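Local coordinates for protein beta-lactamase (Klebsiella pneumoniae, PDB 6KBY) that probably hydrolyses the ring of beta-lactam antibiotics as a class C serine enzyme, and carries AMP covalently bound in its active site, at residues 88-100 against 106-118. Residues are numbered along the deposited sequence; the frame is centred on the assembly and turned at random.
Sequences GKLSLDQSVSHYV and SSFDHVSVLNVGT
D109 OD1 is held by two donors. S97 OG donates to D109 OD1 at 2.7 Å, on the anti lone pair, away from OD2. G105 N, in the connection between the segments, is the second. The S97 hydroxyl sits between its own backbone N and carbonyl carbon (chi1 69°), which turns it to the carboxylate. S97 N also bonds F108 O at 3.2 Å, from well above the carbonyl plane. The start of the short, weakly bonded helix 96-99 is thus tied to the 3-10 turn by side chain and backbone together.

Next to this, S95 and S112 form a single beta bridge. V96 N reaches V111 O at 2.7 Å and V113 N reaches Q94 O at 2.9 Å. Both bonds are nearly straight. S95 and S112 are also the N-caps of helices 96-99 and 113-117. S95 OG accepts from H98 N. S112 and N115 make a capping box. The bridge therefore joins two helix starts, in the mainly helical region of the class C beta-lactamase fold, where it borders the antiparallel sheet. L114 N adds a bond to L92 O. A water links S95 OG to D109 O.

The apolar contacts centre on V96 and V113. V96 lies alongside F108, with V96 CG1 3.7 Å from F108 CD1. With CG1 anti to the backbone N (chi1 166°), V96 CG2 is left beside that N and meets V111 CG1. The two methyls of V113 have different partners. CG1 touches L92 CD2. V113 CG2 comes obliquely to the Y99 ring, 3.7 Å from Y99 CD2. H98 CD2 lies over one face of that ring, and Y99 OH accepts from S91 N. Beyond the contact, F108 stacks on W144 and touches helices 134-143 and 158-171, while L92 and L114 both rest on Y267 of strand 266-270.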
ATOM      1  N   GLY A  88       8.339  19.891  -8.442  1.00 12.32           N
ATOM      2  CA  GLY A  88       9.658  20.458  -8.639  1.00 12.25           C
ATOM      3  C   GLY A  88      10.549  20.467  -7.420  1.00 11.95           C
ATOM      4  O   GLY A  88      11.577  21.154  -7.435  1.00 14.35           O
ATOM      5  N   LYS A  89      10.205  19.714  -6.373  1.00 11.44           N
ATOM      6  CA  LYS A  89      10.951  19.738  -5.122  1.00 11.63           C
ATOM      7  C   LYS A  89      11.895  18.558  -4.961  1.00 11.02           C
ATOM      8  O   LYS A  89      12.730  18.574  -4.050  1.00 12.83           O
ATOM      9  CB  LYS A  89       9.986  19.768  -3.929  1.00 13.04           C
ATOM     10  CG  LYS A  89       8.977  20.899  -3.983  1.00 17.95           C
ATOM     11  CD  LYS A  89       9.668  22.250  -4.010  1.00 21.76           C
ATOM     12  CE  LYS A  89       8.660  23.370  -4.193  1.00 26.54           C
ATOM     13  NZ  LYS A  89       7.327  22.984  -3.655  1.00 29.64           N
ATOM     14  N   LEU A  90      11.797  17.555  -5.828  1.00 11.00           N
ATOM     15  CA  LEU A  90      12.497  16.295  -5.651  1.00 13.76           C
ATOM     16  C   LEU A  90      12.810  15.744  -7.031  1.00 11.55           C
ATOM     17  O   LEU A  90      11.954  15.781  -7.913  1.00 12.76           O
ATOM     18  CB  LEU A  90      11.562  15.336  -4.894  1.00 15.36           C
ATOM     19  CG  LEU A  90      11.955  13.914  -4.522  1.00 14.77           C
ATOM     20  CD1 LEU A  90      11.050  13.448  -3.408  1.00 16.05           C
ATOM     21  CD2 LEU A  90      11.806  12.999  -5.702  1.00 19.97           C
ATOM     22  N   SER A  91      14.033  15.254  -7.219  1.00 10.21           N
ATOM     23  CA  SER A  91      14.379  14.436  -8.375  1.00 10.67           C
ATOM     24  C   SER A  91      14.691  13.025  -7.903  1.00  9.92           C
ATOM     25  O   SER A  91      15.561  12.826  -7.046  1.00 11.05           O
ATOM     26  CB  SER A  91      15.590  14.979  -9.123  1.00 12.85           C
ATOM     27  OG  SER A  91      16.004  14.005 -10.069  1.00 14.47           O
ATOM     28  N   LEU A  92      13.998  12.045  -8.480  1.00  9.55           N
ATOM     29  CA  LEU A  92      14.170  10.662  -8.056  1.00  8.76           C
ATOM     30  C   LEU A  92      15.557  10.121  -8.365  1.00  7.89           C
ATOM     31  O   LEU A  92      16.013   9.192  -7.688  1.00  8.63           O
ATOM     32  CB  LEU A  92      13.100   9.786  -8.704  1.00  9.05           C
ATOM     33  CG  LEU A  92      11.658  10.110  -8.308  1.00  9.95           C
ATOM     34  CD1 LEU A  92      10.689   9.345  -9.187  1.00 12.66           C
ATOM     35  CD2 LEU A  92      11.431   9.747  -6.855  1.00 13.44           C
ATOM     36  N   ASP A  93      16.242  10.683  -9.357  1.00  8.65           N
ATOM     37  CA  ASP A  93      17.556  10.177  -9.722  1.00  9.74           C
ATOM     38  C   ASP A  93      18.671  10.675  -8.812  1.00  8.48           C
ATOM     39  O   ASP A  93      19.767  10.108  -8.843  1.00 10.59           O
ATOM     40  CB  ASP A  93      17.833  10.496 -11.191  1.00 12.55           C
ATOM     41  CG  ASP A  93      17.071   9.582 -12.132  1.00 12.03           C
ATOM     42  OD1 ASP A  93      17.151   8.356 -11.934  1.00 12.74           O
ATOM     43  OD2 ASP A  93      16.370  10.089 -13.042  1.00 16.85           O
ATOM     44  N   GLN A  94      18.429  11.707  -8.013  1.00  8.52           N
ATOM     45  CA  GLN A  94      19.459  12.206  -7.116  1.00  8.52           C
ATOM     46  C   GLN A  94      19.702  11.216  -5.979  1.00  7.87           C
ATOM     47  O   GLN A  94      18.851  10.390  -5.638  1.00  8.16           O
ATOM     48  CB  GLN A  94      19.060  13.560  -6.527  1.00 10.07           C
ATOM     49  CG  GLN A  94      19.010  14.701  -7.531  1.00 14.64           C
ATOM     50  CD  GLN A  94      20.383  15.133  -8.010  1.00 17.10           C
ATOM     51  OE1 GLN A  94      21.342  15.158  -7.240  1.00 18.59           O
ATOM     52  NE2 GLN A  94      20.481  15.483  -9.290  1.00 20.15           N
ATOM     53  N   SER A  95      20.880  11.321  -5.377  1.00  9.13           N
ATOM     54  CA  SER A  95      21.231  10.431  -4.284  1.00  8.17           C
ATOM     55  C   SER A  95      20.470  10.793  -3.011  1.00  8.05           C
ATOM     56  O   SER A  95      20.020  11.927  -2.811  1.00  9.30           O
ATOM     57  CB  SER A  95      22.729  10.503  -4.000  1.00  9.61           C
ATOM     58  OG  SER A  95      23.070  11.775  -3.469  1.00 10.79           O
ATOM     59  N   VAL A  96      20.354   9.802  -2.128  1.00  7.95           N
ATOM     60  CA  VAL A  96      19.785  10.051  -0.810  1.00  8.46           C
ATOM     61  C   VAL A  96      20.599  11.101  -0.063  1.00  9.13           C
ATOM     62  O   VAL A  96      20.040  12.008   0.562  1.00  9.77           O
ATOM     63  CB  VAL A  96      19.669   8.733  -0.023  1.00  8.24           C
ATOM     64  CG1 VAL A  96      19.418   9.000   1.455  1.00  9.59           C
ATOM     65  CG2 VAL A  96      18.554   7.877  -0.602  1.00  9.31           C
ATOM     66  N   SER A  97      21.931  11.016  -0.131  1.00  8.70           N
ATOM     67  CA  SER A  97      22.738  11.973   0.620  1.00  9.62           C
ATOM     68  C   SER A  97      22.635  13.382   0.049  1.00 10.27           C
ATOM     69  O   SER A  97      22.890  14.348   0.775  1.00 11.56           O
ATOM     70  CB  SER A  97      24.194  11.519   0.722  1.00 11.92           C
ATOM     71  OG  SER A  97      24.811  11.588  -0.537  1.00 12.72           O
ATOM     72  N   HIS A  98      22.245  13.526  -1.217  1.00 10.73           N
ATOM     73  CA  HIS A  98      21.949  14.857  -1.731  1.00 11.24           C
ATOM     74  C   HIS A  98      20.879  15.543  -0.891  1.00 11.61           C
ATOM     75  O   HIS A  98      20.974  16.744  -0.608  1.00 13.33           O
ATOM     76  CB  HIS A  98      21.506  14.770  -3.190  1.00 11.28           C
ATOM     77  CG  HIS A  98      21.127  16.092  -3.779  1.00 12.41           C
ATOM     78  ND1 HIS A  98      22.062  17.023  -4.177  1.00 16.78           N
ATOM     79  CD2 HIS A  98      19.916  16.646  -4.026  1.00 15.04           C
ATOM     80  CE1 HIS A  98      21.445  18.092  -4.648  1.00 18.92           C
ATOM     81  NE2 HIS A  98      20.143  17.890  -4.567  1.00 18.10           N
ATOM     82  N   TYR A  99      19.854  14.792  -0.479  1.00 10.27           N
ATOM     83  CA  TYR A  99      18.747  15.351   0.289  1.00 10.60           C
ATOM     84  C   TYR A  99      18.905  15.212   1.794  1.00 11.54           C
ATOM     85  O   TYR A  99      18.229  15.932   2.537  1.00 12.27           O
ATOM     86  CB  TYR A  99      17.419  14.710  -0.133  1.00 11.04           C
ATOM     87  CG  TYR A  99      17.055  15.055  -1.549  1.00 10.51           C
ATOM     88  CD1 TYR A  99      16.655  16.340  -1.882  1.00 12.02           C
ATOM     89  CD2 TYR A  99      17.138  14.109  -2.562  1.00 10.47           C
ATOM     90  CE1 TYR A  99      16.344  16.675  -3.177  1.00 12.07           C
ATOM     91  CE2 TYR A  99      16.822  14.434  -3.863  1.00 11.30           C
ATOM     92  CZ  TYR A  99      16.430  15.717  -4.164  1.00 11.32           C
ATOM     93  OH  TYR A  99      16.121  16.042  -5.459  1.00 12.92           O
ATOM     94  N   VAL A 100      19.746  14.296   2.257  1.00 11.09           N
ATOM     95  CA  VAL A 100      19.966  14.076   3.683  1.00 12.44           C
ATOM     96  C   VAL A 100      21.444  14.347   3.937  1.00 13.91           C
ATOM     97  O   VAL A 100      22.253  13.410   3.941  1.00 12.99           O
ATOM     98  CB  VAL A 100      19.559  12.653   4.098  1.00 11.97           C
ATOM     99  CG1 VAL A 100      19.607  12.505   5.614  1.00 13.87           C
ATOM    100  CG2 VAL A 100      18.170  12.307   3.555  1.00 13.48           C
ATOM    101  N   SER A 106      28.668   8.690   3.121  1.00 11.36           N
ATOM    102  CA  SER A 106      28.282   7.334   3.472  1.00 11.43           C
ATOM    103  C   SER A 106      27.907   6.557   2.212  1.00  8.94           C
ATOM    104  O   SER A 106      28.014   7.049   1.090  1.00 10.02           O
ATOM    105  CB  SER A 106      27.102   7.356   4.448  1.00 11.51           C
ATOM    106  OG  SER A 106      25.888   7.634   3.762  1.00 10.30           O
ATOM    107  N   SER A 107      27.434   5.324   2.410  1.00  9.63           N
ATOM    108  CA  SER A 107      26.946   4.535   1.284  1.00  9.91           C
ATOM    109  C   SER A 107      25.779   5.204   0.581  1.00  8.53           C
ATOM    110  O   SER A 107      25.505   4.893  -0.583  1.00  9.14           O
ATOM    111  CB  SER A 107      26.528   3.145   1.752  1.00 11.31           C
ATOM    112  OG  SER A 107      27.647   2.429   2.234  1.00 14.50           O
ATOM    113  N   PHE A 108      25.098   6.130   1.250  1.00  8.36           N
ATOM    114  CA  PHE A 108      23.977   6.815   0.623  1.00  8.97           C
ATOM    115  C   PHE A 108      24.401   7.844  -0.418  1.00  8.50           C
ATOM    116  O   PHE A 108      23.524   8.416  -1.084  1.00  8.42           O
ATOM    117  CB  PHE A 108      23.039   7.375   1.693  1.00  9.32           C
ATOM    118  CG  PHE A 108      22.285   6.301   2.402  1.00  8.02           C
ATOM    119  CD1 PHE A 108      21.172   5.735   1.805  1.00  8.33           C
ATOM    120  CD2 PHE A 108      22.724   5.791   3.615  1.00  9.65           C
ATOM    121  CE1 PHE A 108      20.479   4.716   2.421  1.00  9.17           C
ATOM    122  CE2 PHE A 108      22.033   4.771   4.243  1.00 10.26           C
ATOM    123  CZ  PHE A 108      20.910   4.230   3.641  1.00  9.62           C
ATOM    124  N   ASP A 109      25.709   8.061  -0.603  1.00  8.79           N
ATOM    125  CA  ASP A 109      26.174   8.777  -1.783  1.00  8.70           C
ATOM    126  C   ASP A 109      25.865   8.011  -3.061  1.00  8.66           C
ATOM    127  O   ASP A 109      25.890   8.603  -4.144  1.00  9.44           O
ATOM    128  CB  ASP A 109      27.693   8.973  -1.740  1.00  9.79           C
ATOM    129  CG  ASP A 109      28.147   9.996  -0.708  1.00 10.63           C
ATOM    130  OD1 ASP A 109      27.325  10.725  -0.128  1.00 11.35           O
ATOM    131  OD2 ASP A 109      29.375  10.085  -0.487  1.00 14.60           O
ATOM    132  N   HIS A 110      25.617   6.705  -2.967  1.00  8.59           N
ATOM    133  CA  HIS A 110      25.456   5.848  -4.134  1.00  8.36           C
ATOM    134  C   HIS A 110      24.102   5.154  -4.169  1.00  7.61           C
ATOM    135  O   HIS A 110      23.926   4.203  -4.939  1.00  8.02           O
ATOM    136  CB  HIS A 110      26.585   4.819  -4.195  1.00  8.77           C
ATOM    137  CG  HIS A 110      27.951   5.431  -4.180  1.00 11.20           C
ATOM    138  ND1 HIS A 110      28.380   6.306  -5.154  1.00 11.08           N
ATOM    139  CD2 HIS A 110      28.979   5.307  -3.307  1.00 11.66           C
ATOM    140  CE1 HIS A 110      29.620   6.685  -4.890  1.00 12.84           C
ATOM    141  NE2 HIS A 110      30.003   6.099  -3.771  1.00 12.71           N
ATOM    142  N   VAL A 111      23.166   5.591  -3.333  1.00  7.63           N
ATOM    143  CA  VAL A 111      21.789   5.109  -3.326  1.00  7.31           C
ATOM    144  C   VAL A 111      20.915   6.263  -3.789  1.00  7.35           C
ATOM    145  O   VAL A 111      20.953   7.341  -3.191  1.00  8.31           O
ATOM    146  CB  VAL A 111      21.371   4.684  -1.908  1.00  7.86           C
ATOM    147  CG1 VAL A 111      19.895   4.323  -1.865  1.00  8.13           C
ATOM    148  CG2 VAL A 111      22.228   3.535  -1.402  1.00  9.16           C
ATOM    149  N   SER A 112      20.107   6.046  -4.824  1.00  7.09           N
ATOM    150  CA  SER A 112      19.231   7.117  -5.278  1.00  7.43           C
ATOM    151  C   SER A 112      17.904   7.101  -4.526  1.00  7.15           C
ATOM    152  O   SER A 112      17.511   6.106  -3.907  1.00  7.08           O
ATOM    153  CB  SER A 112      18.968   7.014  -6.779  1.00  7.82           C
ATOM    154  OG  SER A 112      18.207   5.850  -7.045  1.00  7.48           O
ATOM    155  N   VAL A 113      17.201   8.230  -4.598  1.00  7.23           N
ATOM    156  CA  VAL A 113      15.828   8.249  -4.105  1.00  7.72           C
ATOM    157  C   VAL A 113      14.993   7.189  -4.818  1.00  6.86           C
ATOM    158  O   VAL A 113      14.178   6.496  -4.196  1.00  6.97           O
ATOM    159  CB  VAL A 113      15.226   9.663  -4.218  1.00  7.77           C
ATOM    160  CG1 VAL A 113      13.801   9.695  -3.698  1.00  9.69           C
ATOM    161  CG2 VAL A 113      16.082  10.661  -3.455  1.00  8.95           C
ATOM    162  N   LEU A 114      15.203   7.027  -6.126  1.00  7.01           N
ATOM    163  CA  LEU A 114      14.500   5.985  -6.867  1.00  6.79           C
ATOM    164  C   LEU A 114      14.766   4.611  -6.267  1.00  6.19           C
ATOM    165  O   LEU A 114      13.844   3.791  -6.145  1.00  6.57           O
ATOM    166  CB  LEU A 114      14.910   6.018  -8.340  1.00  7.23           C
ATOM    167  CG  LEU A 114      14.090   5.098  -9.255  1.00  7.75           C
ATOM    168  CD1 LEU A 114      12.645   5.560  -9.353  1.00  9.48           C
ATOM    169  CD2 LEU A 114      14.716   4.986 -10.639  1.00  9.80           C
ATOM    170  N   ASN A 115      16.015   4.347  -5.870  1.00  6.24           N
ATOM    171  CA  ASN A 115      16.325   3.057  -5.256  1.00  6.24           C
ATOM    172  C   ASN A 115      15.478   2.816  -4.008  1.00  6.32           C
ATOM    173  O   ASN A 115      14.903   1.737  -3.838  1.00  6.58           O
ATOM    174  CB  ASN A 115      17.806   2.956  -4.878  1.00  6.71           C
ATOM    175  CG  ASN A 115      18.767   2.842  -6.072  1.00  6.43           C
ATOM    176  OD1 ASN A 115      19.868   3.397  -6.020  1.00  6.94           O
ATOM    177  ND2 ASN A 115      18.394   2.083  -7.101  1.00  7.46           N
ATOM    178  N   VAL A 116      15.402   3.794  -3.103  1.00  6.07           N
ATOM    179  CA  VAL A 116      14.581   3.551  -1.915  1.00  6.47           C
ATOM    180  C   VAL A 116      13.098   3.488  -2.260  1.00  6.09           C
ATOM    181  O   VAL A 116      12.322   2.830  -1.554  1.00  6.97           O
ATOM    182  CB  VAL A 116      14.884   4.496  -0.730  1.00  7.21           C
ATOM    183  CG1 VAL A 116      16.288   4.269  -0.195  1.00  8.08           C
ATOM    184  CG2 VAL A 116      14.670   5.956  -1.096  1.00  8.48           C
ATOM    185  N   GLY A 117      12.676   4.148  -3.342  1.00  6.15           N
ATOM    186  CA  GLY A 117      11.286   4.073  -3.774  1.00  7.25           C
ATOM    187  C   GLY A 117      10.891   2.810  -4.507  1.00  6.19           C
ATOM    188  O   GLY A 117       9.703   2.625  -4.794  1.00  6.84           O
ATOM    189  N   THR A 118      11.862   1.945  -4.812  1.00  6.47           N
ATOM    190  CA  THR A 118      11.636   0.735  -5.589  1.00  6.65           C
ATOM    191  C   THR A 118      12.207  -0.495  -4.896  1.00  5.95           C
ATOM    192  O   THR A 118      12.300  -1.552  -5.523  1.00  6.10           O
ATOM    193  CB  THR A 118      12.252   0.869  -6.989  1.00  5.69           C
ATOM    194  OG1 THR A 118      13.649   1.145  -6.865  1.00  6.68           O
ATOM    195  CG2 THR A 118      11.570   1.979  -7.800  1.00  6.87           C
TER
HETATM  196  O   HOH W   1      25.812  11.359  -4.422  1.00 16.07           O